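Local coordinates for microtubule-associated serine/threonine-protein kinase 3 (PDB 3KHF) that probably phosphorylates serine and threonine residues of protein substrates and, through its PDZ domain, probably binds C-terminal peptides of partner proteins, at residues Leu19-Val24 / Tyr32-Val37; Ala54-Thr59 / Thr89-Asn94. One frame throughout, in Å; residues are numbered along the deposited sequence. Where two conformers were deposited one is given.

Interaction 1. Residues Leu19-Val24 / Tyr32-Val37; sequences LRAIRV and YTVHHV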
loop_
_atom_site.group_PDB
_atom_site.type_symbol
_atom_site.label_atom_id
_atom_site.label_comp_id
_atom_site.label_asym_id
_atom_site.label_seq_id
_atom_site.Cartn_x
_atom_site.Cartn_y
_atom_site.Cartn_z
ATOM N N LEU A 19 0.047 -5.831 2.899
ATOM C CA LEU A 19 0.947 -5.332 1.861
ATOM C C LEU A 19 2.263 -6.067 1.882
ATOM O O LEU A 19 2.674 -6.623 2.907
ATOM C CB LEU A 19 1.137 -3.829 1.936
ATOM C CG LEU A 19 2.089 -3.255 2.979
ATOM C CD1 LEU A 19 2.258 -1.750 2.715
ATOM C CD2 LEU A 19 1.594 -3.464 4.405
ATOM N N ARG A 20 2.886 -6.088 0.708
ATOM C CA ARG A 20 4.219 -6.620 0.552
ATOM C C ARG A 20 5.136 -5.498 0.122
ATOM O O ARG A 20 4.724 -4.578 -0.585
ATOM C CB ARG A 20 4.320 -7.771 -0.483
ATOM C CG ARG A 20 3.504 -8.995 -0.157
ATOM C CD ARG A 20 3.674 -10.081 -1.181
ATOM N NE ARG A 20 2.768 -11.194 -0.898
ATOM C CZ ARG A 20 3.053 -12.214 -0.101
ATOM N NH1 ARG A 20 4.257 -12.324 0.460
ATOM N NH2 ARG A 20 2.134 -13.144 0.138
ATOM N N ALA A 21 6.385 -5.600 0.525
ATOM C CA ALA A 21 7.455 -4.772 0.004
ATOM C C ALA A 21 8.145 -5.554 -1.083
ATOM O O ALA A 21 8.727 -6.605 -0.827
ATOM C CB ALA A 21 8.432 -4.415 1.110
ATOM N N ILE A 22 8.059 -5.102 -2.311
ATOM C CA ILE A 22 8.659 -5.790 -3.441
ATOM C C ILE A 22 10.000 -5.135 -3.754
ATOM O O ILE A 22 10.061 -3.946 -4.015
ATOM C CB ILE A 22 7.745 -5.732 -4.701
ATOM C CG1 ILE A 22 6.317 -6.210 -4.374
ATOM C CG2 ILE A 22 8.370 -6.470 -5.874
ATOM C CD1 ILE A 22 6.271 -7.639 -3.867
ATOM N N ARG A 23 11.074 -5.916 -3.725
ATOM C CA ARG A 23 12.382 -5.443 -4.159
ATOM C C ARG A 23 12.397 -5.464 -5.671
ATOM O O ARG A 23 12.389 -6.538 -6.280
ATOM C CB ARG A 23 13.495 -6.343 -3.633
ATOM C CG ARG A 23 13.593 -6.448 -2.122
ATOM C CD ARG A 23 14.724 -7.392 -1.739
ATOM N NE ARG A 23 14.760 -7.712 -0.313
ATOM C CZ ARG A 23 14.040 -8.676 0.261
ATOM N NH1 ARG A 23 13.195 -9.420 -0.445
ATOM N NH2 ARG A 23 14.154 -8.891 1.558
ATOM N N VAL A 24 12.372 -4.286 -6.290
ATOM C CA VAL A 24 12.351 -4.182 -7.732
ATOM C C VAL A 24 13.774 -3.923 -8.178
ATOM O O VAL A 24 14.340 -2.850 -7.966
ATOM C CB VAL A 24 11.401 -3.078 -8.225
ATOM C CG1 VAL A 24 11.477 -2.989 -9.744
ATOM C CG2 VAL A 24 9.979 -3.382 -7.819
ATOM N N TYR A 32 18.151 -2.266 -5.656
ATOM C CA TYR A 32 16.710 -2.303 -5.839
ATOM C C TYR A 32 16.051 -1.080 -5.243
ATOM O O TYR A 32 16.573 -0.453 -4.318
ATOM C CB TYR A 32 16.071 -3.566 -5.227
ATOM C CG TYR A 32 16.526 -3.860 -3.825
ATOM C CD1 TYR A 32 17.634 -4.668 -3.612
ATOM C CD2 TYR A 32 15.885 -3.323 -2.721
ATOM C CE1 TYR A 32 18.082 -4.943 -2.359
ATOM C CE2 TYR A 32 16.343 -3.590 -1.436
ATOM C CZ TYR A 32 17.445 -4.423 -1.270
ATOM O OH TYR A 32 17.962 -4.674 -0.025
ATOM N N THR A 33 14.855 -0.780 -5.767
ATOM C CA THR A 33 13.953 0.196 -5.170
ATOM C C THR A 33 12.793 -0.574 -4.558
ATOM O O THR A 33 12.145 -1.364 -5.263
ATOM C CB THR A 33 13.484 1.224 -6.188
ATOM O OG1 THR A 33 14.615 1.919 -6.720
ATOM C CG2 THR A 33 12.517 2.208 -5.539
ATOM N N VAL A 34 12.539 -0.345 -3.269
ATOM C CA VAL A 34 11.456 -1.037 -2.588
ATOM C C VAL A 34 10.112 -0.411 -2.945
ATOM O O VAL A 34 9.939 0.792 -2.830
ATOM C CB VAL A 34 11.677 -1.039 -1.066
ATOM C CG1 VAL A 34 10.592 -1.835 -0.396
ATOM C CG2 VAL A 34 13.092 -1.608 -0.718
ATOM N N HIS A 35 9.173 -1.246 -3.362
ATOM C CA HIS A 35 7.820 -0.836 -3.733
ATOM C C HIS A 35 6.793 -1.492 -2.831
ATOM O O HIS A 35 6.827 -2.687 -2.618
ATOM C CB HIS A 35 7.530 -1.283 -5.167
ATOM C CG HIS A 35 8.263 -0.508 -6.220
ATOM N ND1 HIS A 35 9.635 -0.446 -6.313
ATOM C CD2 HIS A 35 7.783 0.270 -7.227
ATOM C CE1 HIS A 35 9.962 0.314 -7.357
ATOM N NE2 HIS A 35 8.864 0.774 -7.906
ATOM N N HIS A 36 5.836 -0.720 -2.349
ATOM C CA HIS A 36 4.846 -1.197 -1.380
ATOM C C HIS A 36 3.537 -1.428 -2.093
ATOM O O HIS A 36 2.916 -0.500 -2.599
ATOM C CB HIS A 36 4.708 -0.129 -0.290
ATOM C CG HIS A 36 6.046 0.234 0.248
ATOM N ND1 HIS A 36 6.692 -0.577 1.145
ATOM C CD2 HIS A 36 6.932 1.200 -0.093
ATOM C CE1 HIS A 36 7.912 -0.122 1.350
ATOM N NE2 HIS A 36 8.085 0.960 0.613
ATOM N N VAL A 37 3.132 -2.699 -2.171
ATOM C CA VAL A 37 1.983 -3.111 -2.958
ATOM C C VAL A 37 0.961 -3.794 -2.057
ATOM O O VAL A 37 1.265 -4.729 -1.329
ATOM C CB VAL A 37 2.407 -4.043 -4.114
ATOM C CG1 VAL A 37 1.184 -4.471 -4.952
ATOM C CG2 VAL A 37 3.477 -3.372 -4.989
HETATM O O HOH W 1 16.686 -6.770 1.485
#
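Leu-19 to Val-24 and Tyr-32 to Val-37 pair as the antiparallel beta hairpin of a PDZ domain, beta2 and beta3 in the usual PDZ naming; beta2 is the strand beside which PDZ ligands commonly bind. Six backbone hydrogen bonds close the ladder, in reciprocal pairs at Arg-20/Val-37, Ile-22/His-35 and Val-24/Thr-33. The middle pair holds the shortest, Ile-22 N to His-35 O at 2.7 Å. CA-H...O contacts fill in between them, as from Ala-21 CA to His-35 O. On the face of Ala-21, Arg-23, Val-34 and His-36, Ala-21 CB meets Val-34 CG1 at 3.7 Å, while Leu-19 and His-36 both reach Val-74 of helix 71-80. On the other face Ile-22 CG1 touches Val-37 CG2 at 4.1 Å, and Arg-20 makes a cation-pi contact with Trp-39.

Between the two segments the aromatic contacts are CH-pi. Arg-23, extended from CG to NE, runs alongside Tyr-32 and sets CD over the centre of the ring, 4.0 Å from the centroid. Its guanidinium stands almost perpendicular to the ring (85°), and NE gives a 2.8 Å bond to water 1, which also bonds Tyr-32 OH. On the face of Ile-22 and Val-37, Val-24 CG2 lies over a face of the His-35 imidazole. The His-35 torsions (chi1 -72°, chi2 61°) together turn ND1 back to its own strand, where it donates to Thr-33 O at 2.9 Å. That oxygen thus takes two donors, Val-24 N and His-35 ND1, from opposite faces of its carbonyl plane.

Interaction 2. Residues Ala54-Thr59 / Thr89-Asn94; sequences AGDLIT and TTALEN
Leu-57 and Thr-90 face each other as an antiparallel hydrogen-bonded pair where strands 57-61 and 84-90 of the PDZ fold meet and the latter runs out into the C-terminal tail. Leu-57 N donates to Thr-90 O at 2.8 Å, and Thr-90 N returns a bond to Leu-57 O. Thr-89 CA also comes close to the same oxygen, in a CA-H...O contact.

The side chains of the pair lie alongside each other and point the same way. Leu-57 CG is opposite the backbone N (chi1 178°), and its CD2 branch meets Thr-90 CG2 at 3.7 Å. This methyl sits between the N and the carbonyl carbon of Thr-90, facing the leucine. The Thr-59 side chain crosses that of Thr-90 at about a right angle, Thr-59 CG2 lying 4.1 Å from Thr-90 CG2. On the face of Ile-58 and Thr-89, Thr-89 crosses slantwise over Asp-56, which lies just before the strand, Thr-89 CB packing 3.9 Å from Asp-56 CB. Water 2 joins their polar ends: 2.7 Å from Thr-89 OG1, it gives a weak bond to Asp-56 OD1. The same carboxylate oxygen OD1 rests 3.5 Å from Ala-91 CB, while OD2 turns back along its own chain to accept from Arg-53 N, which helps hold the group's rotation.

Strand 57-61 here lies between strands 84-90 and 32-41. Ile-58, buried, packs against Val-38 and Val-66, its backbone bonded to His-36; Leu-57 also reaches His-35 and Val-37, and Thr-89 touches Leu-52, just beyond helix 46-50.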
loop_
_atom_site.group_PDB
_atom_site.type_symbol
_atom_site.label_atom_id
_atom_site.label_comp_id
_atom_site.label_asym_id
_atom_site.label_seq_id
_atom_site.Cartn_x
_atom_site.Cartn_y
_atom_site.Cartn_z
ATOM N N ALA A 54 -6.491 -4.701 -3.849
ATOM C CA ALA A 54 -5.359 -5.565 -4.125
ATOM C C ALA A 54 -4.736 -5.148 -5.441
ATOM O O ALA A 54 -5.431 -4.940 -6.433
ATOM C CB ALA A 54 -5.822 -7.001 -4.200
ATOM N N GLY A 55 -3.410 -5.056 -5.445
ATOM C CA GLY A 55 -2.661 -4.656 -6.628
ATOM C C GLY A 55 -2.256 -3.197 -6.630
ATOM O O GLY A 55 -1.452 -2.786 -7.452
ATOM N N ASP A 56 -2.782 -2.388 -5.707
ATOM C CA ASP A 56 -2.449 -0.974 -5.651
ATOM C C ASP A 56 -1.024 -0.787 -5.148
ATOM O O ASP A 56 -0.652 -1.309 -4.083
ATOM C CB ASP A 56 -3.393 -0.237 -4.684
ATOM C CG ASP A 56 -4.788 0.019 -5.229
ATOM O OD1 ASP A 56 -5.070 -0.224 -6.429
ATOM O OD2 ASP A 56 -5.639 0.509 -4.438
ATOM N N LEU A 57 -0.250 0.017 -5.866
ATOM C CA LEU A 57 1.031 0.509 -5.391
ATOM C C LEU A 57 0.780 1.735 -4.533
ATOM O O LEU A 57 0.144 2.693 -4.984
ATOM C CB LEU A 57 1.919 0.930 -6.568
ATOM C CG LEU A 57 3.289 1.520 -6.232
ATOM C CD1 LEU A 57 4.232 0.440 -5.666
ATOM C CD2 LEU A 57 3.918 2.190 -7.446
ATOM N N ILE A 58 1.233 1.695 -3.285
ATOM C CA ILE A 58 1.113 2.857 -2.396
ATOM C C ILE A 58 2.332 3.748 -2.631
ATOM O O ILE A 58 3.459 3.357 -2.376
ATOM C CB ILE A 58 1.033 2.443 -0.908
ATOM C CG1 ILE A 58 -0.217 1.593 -0.666
ATOM C CG2 ILE A 58 1.050 3.661 -0.006
ATOM C CD1 ILE A 58 -0.322 0.945 0.710
ATOM N N THR A 59 2.093 4.976 -3.073
ATOM C CA THR A 59 3.186 5.905 -3.345
ATOM C C THR A 59 3.345 6.898 -2.208
ATOM O O THR A 59 4.458 7.382 -1.967
ATOM C CB THR A 59 2.955 6.641 -4.684
ATOM O OG1 THR A 59 1.763 7.412 -4.609
ATOM C CG2 THR A 59 2.834 5.653 -5.848
ATOM N N THR A 89 -2.312 6.013 -4.346
ATOM C CA THR A 89 -2.062 4.728 -4.965
ATOM C C THR A 89 -2.155 4.772 -6.473
ATOM O O THR A 89 -2.823 5.647 -7.052
ATOM C CB THR A 89 -3.077 3.673 -4.509
ATOM O OG1 THR A 89 -4.371 3.962 -5.054
ATOM C CG2 THR A 89 -3.168 3.629 -2.996
ATOM N N THR A 90 -1.543 3.784 -7.114
ATOM C CA THR A 90 -1.631 3.619 -8.549
ATOM C C THR A 90 -1.699 2.120 -8.884
ATOM O O THR A 90 -1.010 1.321 -8.273
ATOM C CB THR A 90 -0.476 4.385 -9.225
ATOM O OG1 THR A 90 -0.704 4.429 -10.634
ATOM C CG2 THR A 90 0.852 3.784 -8.888
ATOM N N ALA A 91 -2.534 1.756 -9.855
ATOM C CA ALA A 91 -2.687 0.363 -10.280
ATOM C C ALA A 91 -2.725 0.306 -11.800
ATOM O O ALA A 91 -3.221 1.211 -12.450
ATOM C CB ALA A 91 -3.963 -0.217 -9.731
ATOM N N LEU A 92 -2.181 -0.754 -12.361
ATOM C CA LEU A 92 -2.381 -1.107 -13.771
ATOM C C LEU A 92 -3.613 -1.996 -13.838
ATOM O O LEU A 92 -4.715 -1.538 -13.569
ATOM C CB LEU A 92 -1.164 -1.821 -14.305
ATOM C CG LEU A 92 -0.018 -0.849 -14.243
ATOM C CD1 LEU A 92 1.287 -1.565 -14.624
ATOM C CD2 LEU A 92 -0.254 0.349 -15.147
ATOM N N GLU A 93 -3.475 -3.256 -14.178
ATOM C CA GLU A 93 -4.656 -4.078 -14.408
ATOM C C GLU A 93 -5.403 -4.312 -13.113
ATOM O O GLU A 93 -4.825 -4.487 -12.037
ATOM C CB GLU A 93 -4.330 -5.424 -15.059
ATOM C CG GLU A 93 -4.319 -5.410 -16.580
ATOM C CD GLU A 93 -3.101 -4.715 -17.143
ATOM O OE1 GLU A 93 -2.073 -4.678 -16.439
ATOM O OE2 GLU A 93 -3.159 -4.216 -18.288
ATOM N N ASN A 94 -6.712 -4.339 -13.229
ATOM C CA ASN A 94 -7.568 -4.498 -12.072
ATOM C C ASN A 94 -7.704 -5.941 -11.627
ATOM O O ASN A 94 -8.406 -6.216 -10.660
ATOM C CB ASN A 94 -8.947 -3.836 -12.297
ATOM C CG ASN A 94 -9.739 -4.463 -13.434
ATOM O OD1 ASN A 94 -9.508 -5.617 -13.809
ATOM N ND2 ASN A 94 -10.689 -3.703 -13.987
HETATM O O HOH W 2 -4.756 2.682 -7.392
#

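In the fold
Interaction 1 is a surface hairpin whose segments lie close in sequence, whereas interaction 2 is partly buried and joins segments separated by some thirty residues. They share one sheet: strand 32-41 of the first borders strand 57-61 of the second, and His-36 O probably accepts from Ile-58 N at 2.8 Å. Leu-57 CD1 packs on His-35 CB, so Leu-57 takes part in interaction 2 and also touches interaction 1. Their chemistry differs with place. The 19-24/32-37 ladder is long and carries aromatic CH-pi contacts toward its hairpin end, while 54-59/89-94 has one reciprocal bond pair, small threonine methyls and a water-bridged carboxylate where the strand pairing ends.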